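Side-chain contacts in beta-mannosidase (Trichoderma harzianum, PDB 4CVU), which probably hydrolyses terminal beta-linked mannose residues from the non-reducing ends of oligosaccharides, as a fungal glycoside hydrolase of family 2: residues 78-83 against 182-187; 84-89 against 159-164; 194-197 against 201-204. All coordinates share one frame; numbering follows the deposited sequence.

Contact 1: residues 78-83 against 182-187. With NAG (2-acetamido-2-deoxy-beta-D-glucopyranose), chain J.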
loop_
_atom_site.group_PDB
_atom_site.type_symbol
_atom_site.label_atom_id
_atom_site.label_comp_id
_atom_site.label_asym_id
_atom_site.label_seq_id
_atom_site.Cartn_x
_atom_site.Cartn_y
_atom_site.Cartn_z
ATOM N N ASP A 78 -15.310 -3.133 -1.156
ATOM C CA ASP A 78 -15.153 -2.777 -2.547
ATOM C C ASP A 78 -15.289 -3.957 -3.499
ATOM O O ASP A 78 -15.575 -3.756 -4.681
ATOM C CB ASP A 78 -13.803 -2.122 -2.804
ATOM C CG ASP A 78 -13.534 -0.866 -1.941
ATOM O OD1 ASP A 78 -14.429 -0.253 -1.360
ATOM O OD2 ASP A 78 -12.356 -0.532 -1.816
ATOM N N LEU A 79 -15.070 -5.186 -3.004
ATOM C CA LEU A 79 -15.131 -6.382 -3.864
ATOM C C LEU A 79 -16.482 -7.130 -3.876
ATOM O O LEU A 79 -16.593 -8.194 -4.480
ATOM C CB LEU A 79 -14.016 -7.360 -3.489
ATOM C CG LEU A 79 -12.604 -6.803 -3.657
ATOM C CD1 LEU A 79 -11.633 -7.899 -3.328
ATOM C CD2 LEU A 79 -12.330 -6.307 -5.070
ATOM N N ARG A 80 -17.508 -6.559 -3.248
ATOM C CA ARG A 80 -18.771 -7.257 -3.112
ATOM C C ARG A 80 -19.495 -7.505 -4.451
ATOM O O ARG A 80 -20.287 -8.439 -4.561
ATOM C CB ARG A 80 -19.680 -6.527 -2.124
ATOM C CG ARG A 80 -19.266 -6.749 -0.695
ATOM C CD ARG A 80 -20.213 -6.038 0.252
ATOM N NE ARG A 80 -19.922 -6.387 1.656
ATOM C CZ ARG A 80 -20.358 -5.665 2.685
ATOM N NH1 ARG A 80 -21.136 -4.601 2.458
ATOM N NH2 ARG A 80 -20.054 -6.003 3.952
ATOM N N TRP A 81 -19.159 -6.740 -5.487
ATOM C CA TRP A 81 -19.667 -7.033 -6.820
ATOM C C TRP A 81 -19.325 -8.432 -7.314
ATOM O O TRP A 81 -19.921 -8.919 -8.282
ATOM C CB TRP A 81 -19.149 -6.022 -7.836
ATOM C CG TRP A 81 -17.645 -5.934 -7.974
ATOM C CD1 TRP A 81 -16.803 -5.165 -7.237
ATOM C CD2 TRP A 81 -16.844 -6.564 -8.968
ATOM N NE1 TRP A 81 -15.501 -5.302 -7.692
ATOM C CE2 TRP A 81 -15.511 -6.183 -8.743
ATOM C CE3 TRP A 81 -17.117 -7.451 -9.995
ATOM C CZ2 TRP A 81 -14.453 -6.648 -9.540
ATOM C CZ3 TRP A 81 -16.071 -7.913 -10.786
ATOM C CH2 TRP A 81 -14.769 -7.507 -10.560
ATOM N N ILE A 82 -18.333 -9.067 -6.701
ATOM C CA ILE A 82 -17.926 -10.394 -7.100
ATOM C C ILE A 82 -18.864 -11.420 -6.502
ATOM O O ILE A 82 -19.451 -12.220 -7.234
ATOM C CB ILE A 82 -16.450 -10.677 -6.708
ATOM C CG1 ILE A 82 -15.519 -9.825 -7.585
ATOM C CG2 ILE A 82 -16.118 -12.140 -6.886
ATOM C CD1 ILE A 82 -14.077 -9.742 -7.101
ATOM N N ALA A 83 -19.047 -11.397 -5.181
ATOM C CA ALA A 83 -19.955 -12.358 -4.540
ATOM C C ALA A 83 -21.403 -12.218 -5.059
ATOM O O ALA A 83 -22.168 -13.163 -4.993
ATOM C CB ALA A 83 -19.945 -12.153 -3.034
ATOM N N PRO A 182 -26.739 -11.774 11.602
ATOM C CA PRO A 182 -25.543 -12.011 10.796
ATOM C C PRO A 182 -24.267 -11.347 11.322
ATOM O O PRO A 182 -24.316 -10.575 12.289
ATOM C CB PRO A 182 -25.883 -11.374 9.455
ATOM C CG PRO A 182 -26.922 -10.347 9.735
ATOM C CD PRO A 182 -27.536 -10.640 11.094
ATOM N N PHE A 183 -23.153 -11.660 10.651
ATOM C CA PHE A 183 -21.885 -10.969 10.820
ATOM C C PHE A 183 -21.867 -9.927 9.728
ATOM O O PHE A 183 -21.906 -8.717 10.000
ATOM C CB PHE A 183 -20.691 -11.948 10.708
ATOM C CG PHE A 183 -20.498 -12.821 11.929
ATOM C CD1 PHE A 183 -19.795 -12.354 13.019
ATOM C CD2 PHE A 183 -21.015 -14.101 11.981
ATOM C CE1 PHE A 183 -19.609 -13.145 14.141
ATOM C CE2 PHE A 183 -20.849 -14.897 13.111
ATOM C CZ PHE A 183 -20.144 -14.417 14.178
ATOM N N GLU A 184 -21.837 -10.401 8.484
ATOM C CA GLU A 184 -22.038 -9.530 7.353
ATOM C C GLU A 184 -23.253 -9.999 6.537
ATOM O O GLU A 184 -24.322 -9.426 6.723
ATOM C CB GLU A 184 -20.745 -9.376 6.533
ATOM C CG GLU A 184 -19.711 -8.580 7.325
ATOM C CD GLU A 184 -18.334 -8.534 6.686
ATOM O OE1 GLU A 184 -18.189 -7.987 5.566
ATOM O OE2 GLU A 184 -17.387 -9.062 7.317
ATOM N N TYR A 185 -23.111 -10.999 5.652
ATOM C CA TYR A 185 -24.285 -11.523 4.911
ATOM C C TYR A 185 -25.263 -12.286 5.805
ATOM O O TYR A 185 -24.854 -13.033 6.652
ATOM C CB TYR A 185 -23.891 -12.467 3.794
ATOM C CG TYR A 185 -23.135 -11.773 2.701
ATOM C CD1 TYR A 185 -23.810 -11.122 1.661
ATOM C CD2 TYR A 185 -21.752 -11.726 2.707
ATOM C CE1 TYR A 185 -23.123 -10.469 0.645
ATOM C CE2 TYR A 185 -21.044 -11.073 1.696
ATOM C CZ TYR A 185 -21.717 -10.457 0.680
ATOM O OH TYR A 185 -20.992 -9.832 -0.309
ATOM N N PRO A 186 -26.565 -12.080 5.617
ATOM C CA PRO A 186 -27.594 -12.845 6.306
ATOM C C PRO A 186 -27.875 -14.165 5.632
ATOM O O PRO A 186 -27.463 -14.408 4.514
ATOM C CB PRO A 186 -28.827 -11.970 6.123
ATOM C CG PRO A 186 -28.584 -11.312 4.799
ATOM C CD PRO A 186 -27.133 -10.985 4.815
ATOM N N ASN A 187 -28.632 -15.002 6.316
ATOM C CA ASN A 187 -29.164 -16.243 5.764
ATOM C C ASN A 187 -28.237 -17.433 5.570
ATOM O O ASN A 187 -28.637 -18.373 4.919
ATOM C CB ASN A 187 -29.973 -15.993 4.474
ATOM C CG ASN A 187 -31.155 -15.087 4.690
ATOM O OD1 ASN A 187 -31.909 -15.230 5.639
ATOM N ND2 ASN A 187 -31.261 -14.108 3.872
HETATM C C1 NAG J . -36.093 -13.684 5.431
HETATM C C2 NAG J . -35.786 -12.203 5.558
HETATM C C3 NAG J . -36.793 -11.418 6.380
HETATM C C4 NAG J . -38.243 -11.738 6.003
HETATM C C5 NAG J . -38.451 -13.238 5.815
HETATM C C6 NAG J . -39.859 -13.535 5.278
HETATM C C7 NAG J . -33.471 -11.515 5.451
HETATM C C8 NAG J . -32.198 -11.374 6.231
HETATM N N2 NAG J . -34.483 -12.019 6.154
HETATM O O3 NAG J . -36.514 -10.054 6.141
HETATM O O4 NAG J . -39.061 -11.311 7.071
HETATM O O5 NAG J . -37.444 -13.802 4.967
HETATM O O6 NAG J . -39.820 -14.188 4.019
HETATM O O7 NAG J . -33.520 -11.188 4.248
HETATM O O HOH W 1 -21.946 -9.119 -2.867
#

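Contact 2: residues 84-89 against 159-164. With NAG (2-acetamido-2-deoxy-beta-D-glucopyranose), chain C.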
loop_
_atom_site.group_PDB
_atom_site.type_symbol
_atom_site.label_atom_id
_atom_site.label_comp_id
_atom_site.label_asym_id
_atom_site.label_seq_id
_atom_site.Cartn_x
_atom_site.Cartn_y
_atom_site.Cartn_z
ATOM N N ALA A 84 -21.783 -11.027 -5.483
ATOM C CA ALA A 84 -23.134 -10.765 -5.919
ATOM C C ALA A 84 -23.538 -11.370 -7.284
ATOM O O ALA A 84 -24.695 -11.275 -7.662
ATOM C CB ALA A 84 -23.427 -9.282 -5.861
ATOM N N GLN A 85 -22.602 -11.944 -8.034
ATOM C CA GLN A 85 -22.900 -12.531 -9.346
ATOM C C GLN A 85 -22.353 -13.944 -9.596
ATOM O O GLN A 85 -21.545 -14.436 -8.853
ATOM C CB GLN A 85 -22.440 -11.614 -10.452
ATOM C CG GLN A 85 -20.952 -11.574 -10.615
ATOM C CD GLN A 85 -20.528 -10.589 -11.676
ATOM O OE1 GLN A 85 -20.640 -10.877 -12.825
ATOM N NE2 GLN A 85 -20.036 -9.437 -11.275
ATOM N N ASN A 86 -22.833 -14.596 -10.648
ATOM C CA ASN A 86 -22.324 -15.898 -11.100
ATOM C C ASN A 86 -20.959 -15.871 -11.771
ATOM O O ASN A 86 -20.635 -14.951 -12.456
ATOM C CB ASN A 86 -23.272 -16.586 -12.086
ATOM C CG ASN A 86 -24.547 -17.121 -11.445
ATOM O OD1 ASN A 86 -25.099 -16.519 -10.572
ATOM N ND2 ASN A 86 -25.004 -18.261 -11.909
ATOM N N TRP A 87 -20.182 -16.910 -11.577
ATOM C CA TRP A 87 -18.916 -17.095 -12.278
ATOM C C TRP A 87 -18.892 -18.471 -12.893
ATOM O O TRP A 87 -19.172 -19.444 -12.241
ATOM C CB TRP A 87 -17.711 -16.913 -11.309
ATOM C CG TRP A 87 -17.673 -15.521 -10.839
ATOM C CD1 TRP A 87 -18.345 -15.013 -9.759
ATOM C CD2 TRP A 87 -17.049 -14.418 -11.492
ATOM N NE1 TRP A 87 -18.143 -13.663 -9.681
ATOM C CE2 TRP A 87 -17.352 -13.267 -10.736
ATOM C CE3 TRP A 87 -16.248 -14.292 -12.635
ATOM C CZ2 TRP A 87 -16.875 -11.989 -11.076
ATOM C CZ3 TRP A 87 -15.754 -13.042 -12.969
ATOM C CH2 TRP A 87 -16.069 -11.898 -12.187
ATOM N N THR A 88 -18.507 -18.558 -14.151
ATOM C CA THR A 88 -18.506 -19.826 -14.828
ATOM C C THR A 88 -17.097 -20.206 -15.226
ATOM O O THR A 88 -16.385 -19.405 -15.887
ATOM C CB THR A 88 -19.462 -19.802 -16.056
ATOM O OG1 THR A 88 -20.813 -19.630 -15.601
ATOM C CG2 THR A 88 -19.349 -21.070 -16.875
ATOM N N TYR A 89 -16.711 -21.418 -14.823
ATOM C CA TYR A 89 -15.433 -22.050 -15.213
ATOM C C TYR A 89 -15.673 -22.936 -16.442
ATOM O O TYR A 89 -16.440 -23.897 -16.376
ATOM C CB TYR A 89 -14.884 -22.885 -14.045
ATOM C CG TYR A 89 -14.141 -22.045 -13.005
ATOM C CD1 TYR A 89 -14.824 -21.176 -12.162
ATOM C CD2 TYR A 89 -12.760 -22.131 -12.880
ATOM C CE1 TYR A 89 -14.143 -20.399 -11.241
ATOM C CE2 TYR A 89 -12.078 -21.390 -11.951
ATOM C CZ TYR A 89 -12.758 -20.510 -11.131
ATOM O OH TYR A 89 -12.031 -19.734 -10.218
ATOM N N VAL A 159 -23.948 -16.827 -4.018
ATOM C CA VAL A 159 -24.499 -17.528 -2.871
ATOM C C VAL A 159 -25.486 -16.680 -2.041
ATOM O O VAL A 159 -26.539 -17.190 -1.626
ATOM C CB VAL A 159 -23.413 -18.190 -2.010
ATOM C CG1 VAL A 159 -24.001 -18.933 -0.817
ATOM C CG2 VAL A 159 -22.598 -19.178 -2.829
ATOM N N PRO A 160 -25.164 -15.393 -1.785
ATOM C CA PRO A 160 -26.077 -14.493 -1.107
ATOM C C PRO A 160 -27.436 -14.397 -1.786
ATOM O O PRO A 160 -28.464 -14.371 -1.121
ATOM C CB PRO A 160 -25.378 -13.153 -1.236
ATOM C CG PRO A 160 -23.940 -13.486 -1.195
ATOM C CD PRO A 160 -23.823 -14.793 -1.916
ATOM N N ARG A 161 -27.416 -14.321 -3.102
ATOM C CA ARG A 161 -28.657 -14.215 -3.883
ATOM C C ARG A 161 -29.496 -15.467 -3.734
ATOM O O ARG A 161 -30.699 -15.381 -3.503
ATOM C CB ARG A 161 -28.361 -13.974 -5.364
ATOM C CG ARG A 161 -29.625 -13.888 -6.217
ATOM C CD ARG A 161 -29.370 -13.128 -7.503
ATOM N NE ARG A 161 -28.480 -13.880 -8.368
ATOM C CZ ARG A 161 -27.658 -13.351 -9.270
ATOM N NH1 ARG A 161 -27.558 -12.053 -9.445
ATOM N NH2 ARG A 161 -26.898 -14.150 -9.986
ATOM N N ILE A 162 -28.853 -16.626 -3.834
ATOM C CA ILE A 162 -29.556 -17.887 -3.713
ATOM C C ILE A 162 -30.117 -18.072 -2.281
ATOM O O ILE A 162 -31.281 -18.429 -2.121
ATOM C CB ILE A 162 -28.672 -19.065 -4.154
ATOM C CG1 ILE A 162 -28.344 -18.981 -5.652
ATOM C CG2 ILE A 162 -29.350 -20.396 -3.928
ATOM C CD1 ILE A 162 -27.304 -19.990 -6.104
ATOM N N ILE A 163 -29.314 -17.831 -1.242
ATOM C CA ILE A 163 -29.826 -17.948 0.158
ATOM C C ILE A 163 -30.855 -16.862 0.523
ATOM O O ILE A 163 -31.753 -17.094 1.369
ATOM C CB ILE A 163 -28.714 -17.993 1.239
ATOM C CG1 ILE A 163 -27.894 -16.681 1.249
ATOM C CG2 ILE A 163 -27.851 -19.223 1.040
ATOM C CD1 ILE A 163 -26.563 -16.738 1.976
ATOM N N ASN A 164 -30.734 -15.680 -0.081
ATOM C CA ASN A 164 -31.777 -14.677 0.065
ATOM C C ASN A 164 -33.097 -15.168 -0.559
ATOM O O ASN A 164 -34.141 -15.006 0.048
ATOM C CB ASN A 164 -31.361 -13.314 -0.494
ATOM C CG ASN A 164 -30.247 -12.677 0.319
ATOM O OD1 ASN A 164 -29.903 -13.150 1.391
ATOM N ND2 ASN A 164 -29.677 -11.616 -0.193
HETATM C C1 NAG C . -26.171 -18.903 -11.462
HETATM C C2 NAG C . -27.052 -19.181 -12.706
HETATM C C3 NAG C . -28.264 -20.019 -12.323
HETATM C C4 NAG C . -27.880 -21.244 -11.496
HETATM C C5 NAG C . -26.899 -20.880 -10.353
HETATM C C6 NAG C . -26.352 -22.129 -9.626
HETATM C C7 NAG C . -26.928 -17.486 -14.436
HETATM C C8 NAG C . -27.426 -16.199 -15.023
HETATM N N2 NAG C . -27.501 -17.938 -13.324
HETATM O O3 NAG C . -28.924 -20.413 -13.517
HETATM O O4 NAG C . -29.071 -21.785 -10.941
HETATM O O5 NAG C . -25.807 -20.123 -10.843
HETATM O O6 NAG C . -25.436 -22.853 -10.429
HETATM O O7 NAG C . -26.018 -18.074 -14.980
HETATM O O HOH W 2 -26.925 -16.649 -8.316
#

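Contact 3: residues 194-197 against 201-204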
loop_
_atom_site.group_PDB
_atom_site.type_symbol
_atom_site.label_atom_id
_atom_site.label_comp_id
_atom_site.label_asym_id
_atom_site.label_seq_id
_atom_site.Cartn_x
_atom_site.Cartn_y
_atom_site.Cartn_z
ATOM N N GLU A 194 -18.827 -22.958 3.963
ATOM C CA GLU A 194 -17.993 -22.561 5.095
ATOM C C GLU A 194 -18.593 -21.287 5.615
ATOM O O GLU A 194 -18.723 -20.307 4.939
ATOM C CB GLU A 194 -16.534 -22.404 4.604
ATOM C CG GLU A 194 -15.565 -21.720 5.539
ATOM C CD GLU A 194 -14.099 -21.752 5.077
ATOM O OE1 GLU A 194 -13.786 -21.012 4.172
ATOM O OE2 GLU A 194 -13.282 -22.470 5.614
ATOM N N GLN A 195 -19.030 -21.325 6.866
ATOM C CA GLN A 195 -19.789 -20.259 7.384
ATOM C C GLN A 195 -19.061 -18.931 7.491
ATOM O O GLN A 195 -19.683 -17.921 7.316
ATOM C CB GLN A 195 -20.452 -20.668 8.709
ATOM C CG GLN A 195 -21.322 -21.882 8.585
ATOM C CD GLN A 195 -22.727 -21.640 8.069
ATOM O OE1 GLN A 195 -23.667 -21.381 8.832
ATOM N NE2 GLN A 195 -22.908 -21.788 6.753
ATOM N N ASN A 196 -17.771 -18.927 7.783
ATOM C CA ASN A 196 -17.025 -17.735 7.895
ATOM C C ASN A 196 -16.839 -16.992 6.591
ATOM O O ASN A 196 -16.452 -15.876 6.603
ATOM C CB ASN A 196 -15.718 -17.895 8.625
ATOM C CG ASN A 196 -14.739 -18.722 7.889
ATOM O OD1 ASN A 196 -14.747 -19.919 7.947
ATOM N ND2 ASN A 196 -13.893 -18.045 7.127
ATOM N N ASP A 197 -17.207 -17.618 5.499
ATOM C CA ASP A 197 -17.142 -16.993 4.172
ATOM C C ASP A 197 -18.102 -15.809 4.013
ATOM O O ASP A 197 -17.951 -15.013 3.113
ATOM C CB ASP A 197 -17.456 -18.041 3.135
ATOM C CG ASP A 197 -16.385 -19.029 2.946
ATOM O OD1 ASP A 197 -15.396 -19.018 3.689
ATOM O OD2 ASP A 197 -16.512 -19.825 2.003
ATOM N N ASP A 201 -16.138 -12.298 13.206
ATOM C CA ASP A 201 -15.604 -11.229 14.009
ATOM C C ASP A 201 -14.072 -11.169 14.017
ATOM O O ASP A 201 -13.534 -10.316 14.682
ATOM C CB ASP A 201 -16.177 -11.221 15.455
ATOM C CG ASP A 201 -15.932 -12.494 16.223
ATOM O OD1 ASP A 201 -15.250 -13.438 15.754
ATOM O OD2 ASP A 201 -16.430 -12.551 17.379
ATOM N N TRP A 202 -13.403 -11.992 13.208
ATOM C CA TRP A 202 -11.986 -11.866 12.952
ATOM C C TRP A 202 -11.641 -11.934 11.464
ATOM O O TRP A 202 -10.491 -12.042 11.163
ATOM C CB TRP A 202 -11.151 -12.957 13.665
ATOM C CG TRP A 202 -11.845 -14.254 13.791
ATOM C CD1 TRP A 202 -12.388 -14.779 14.950
ATOM C CD2 TRP A 202 -12.163 -15.164 12.752
ATOM N NE1 TRP A 202 -13.003 -15.967 14.677
ATOM C CE2 TRP A 202 -12.867 -16.228 13.333
ATOM C CE3 TRP A 202 -11.909 -15.197 11.362
ATOM C CZ2 TRP A 202 -13.333 -17.292 12.585
ATOM C CZ3 TRP A 202 -12.337 -16.257 10.649
ATOM C CH2 TRP A 202 -13.038 -17.297 11.229
ATOM N N GLY A 203 -12.603 -11.912 10.571
ATOM C CA GLY A 203 -12.313 -12.141 9.118
ATOM C C GLY A 203 -13.325 -11.503 8.212
ATOM O O GLY A 203 -14.406 -11.054 8.676
ATOM N N PRO A 204 -12.974 -11.391 6.905
ATOM C CA PRO A 204 -13.777 -10.731 5.878
ATOM C C PRO A 204 -14.850 -11.656 5.310
ATOM O O PRO A 204 -14.915 -12.880 5.664
ATOM C CB PRO A 204 -12.731 -10.399 4.782
ATOM C CG PRO A 204 -11.745 -11.523 4.889
ATOM C CD PRO A 204 -11.700 -11.913 6.360
HETATM O O HOH W 3 -14.096 -14.748 7.522
#

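Contact 1: residues 78-83 against 182-187
Arg80 NH2 gives Glu184 OE1 a salt bridge of 3.2 Å, with a moderately bent N-H...O angle of 149°. The acceptor lies almost in the guanidinium plane, at its edge, and accepts the N-H on its anti lone pair, turned from the other carboxylate oxygen. The two flat groups do not pair side by side; their planes are 51° apart and the side chains cross nearly at right angles. Arg80 spans the gap because its chain is extended from CG to NE (chi2 -179°). Its NH1 is held by Leu634 O, so two separate acceptors fix the guanidinium. Asp76 lies close to the same oxygen of Glu184, and the arginine would be expected to offset this concentration of negative charge.

Both segments belong to the galactose-binding-like beta sandwich at the N-terminal end of the enzyme, where the short helix 80-83 meets the long loop preceding strand 215-221. Tyr185 sends its ring from that loop past Arg80 in the opposite direction. Its OH rests 3.6 Å from Arg80 CG and 3.7 Å from Ala83 CB, so the hydroxyl oxygen lies against aliphatic side-chain carbons of two residues of the same short helix. A water lies 2.8 Å from Tyr185 OH and donates to Arg80 O, adding a polar link. Further along the loop, Pro186 CB packs 3.4 Å from C8 of a glycan's N-acetylglucosamine.

Contact 2: residues 84-89 against 159-164
Arg161, Ala84 and Asn86 carry this contact, and they illustrate how one guanidinium can lie against a main-chain carbonyl by its face and a glycosylated asparagine by its edge. Arg161 reaches out from helix 159-168 with CG turned opposite the main-chain nitrogen (chi1 179°), then bends at the third torsion (chi3 68°), which brings the flat head beside the chain that leads into strand 87-91. Ala84 takes part through its main chain, its methyl group pointing away from the helix. Its O lies over one face of the guanidinium, 3.5 Å from Arg161 NH1, in a position unsuited to a hydrogen bond. Asn86 comes instead to the edge, its OD1 3.0 Å from Arg161 NH2, with the amide and guanidinium planes inclined by 33°.

A water bridges the two side chains: it donates to Asn86 OD1 at 2.9 Å and accepts from Arg161 NE at 3.2 Å. The charge of Arg161 is met by Glu43, whose OE1 forms a salt bridge with NH2 and also accepts the backbone N-H of Asn86, so the acid positions both partners. Ser158 N adds a weak bond to Asn86 OD1.

The other end of the amide is committed to sugar, since Asn86 ND2 is bonded to C1 of N-acetylglucosamine at 1.4 Å and donates to Asn155 OD1. Asn86, Trp87 and Thr88 spell the Asn-X-Thr sequon, making this an N-glycosylation site at the entrance to an inner strand of the antiparallel six-stranded sheet in the galactose-binding-like beta sandwich.

Contact 3: residues 194-197 against 201-204
Trp202 opens the contact by setting the far corner of its benzene ring against Asn196: CH2 approaches CB of Asn196 to 3.8 Å and CG of the same residue to 4.0 Å. The asparagine thus meets the indole through the carbon stem of its side chain. The two side chains cross at about a right angle, and the amide plane is inclined by 49° to the ring. On the asparagine, CG stands between the backbone nitrogen and the carbonyl carbon (chi1 67°), a torsion that turns CG, and the amide with it, to where CG also reaches Trp202 CH2. The indole has aromatic company beyond the pair, for it stacks with Trp200 and meets Trp422 edge-to-face, so its orientation is set from several directions.

Gly203 CA is the nearest CA to that of Asn196, 7.4 Å away. The glycine's carbonyl O accepts a hydrogen bond from His627 ND1, which ties this part of the loop to another region of the chain.

Pro204 then faces the short 3-10 turn with its carbonyl, while the start of its ring points away. Its O and Asn196 O are 3.5 Å apart, two acceptors that a water reconciles by donating to both: 2.8 Å to Asn196 O and 2.8 Å to Pro204 O. Within the turn, Asp197 N returns to Glu194 O at 3.1 Å.

Both segments belong to the loop between helix 159-168 and strand 215-221, which reaches the (beta/alpha)8 barrel expected of family 2 glycoside hydrolases, the domain that would carry the active site. Asn196 shares backbone hydrogen bonding with Ser424, Trp422 and Ser424 closely follow the parallel strand 418-421, and Glu194 OE2 takes a bond from Trp396 beyond strand 380-389.

How the contacts relate
Read from the N terminus, the chain passes through helix 80-83 and straight into strand 87-91, so contacts 1 and 2 open one after the other. Contact 2 closes first, at helix 159-168, and contact 1 closes later, at 182-187; the smaller loop is therefore enclosed by the larger. They also touch directly: Tyr185 packs on Pro160, and Asn187 probably hydrogen-bonds to Asn164. Contact 3 follows in series, closing a tight loop with three residues between its segments. It reaches contact 1 through Phe183 and Glu184 but stays apart from contact 2. Together they connect the glycosylated sandwich sheet, its helices and the long loop extending toward the barrel.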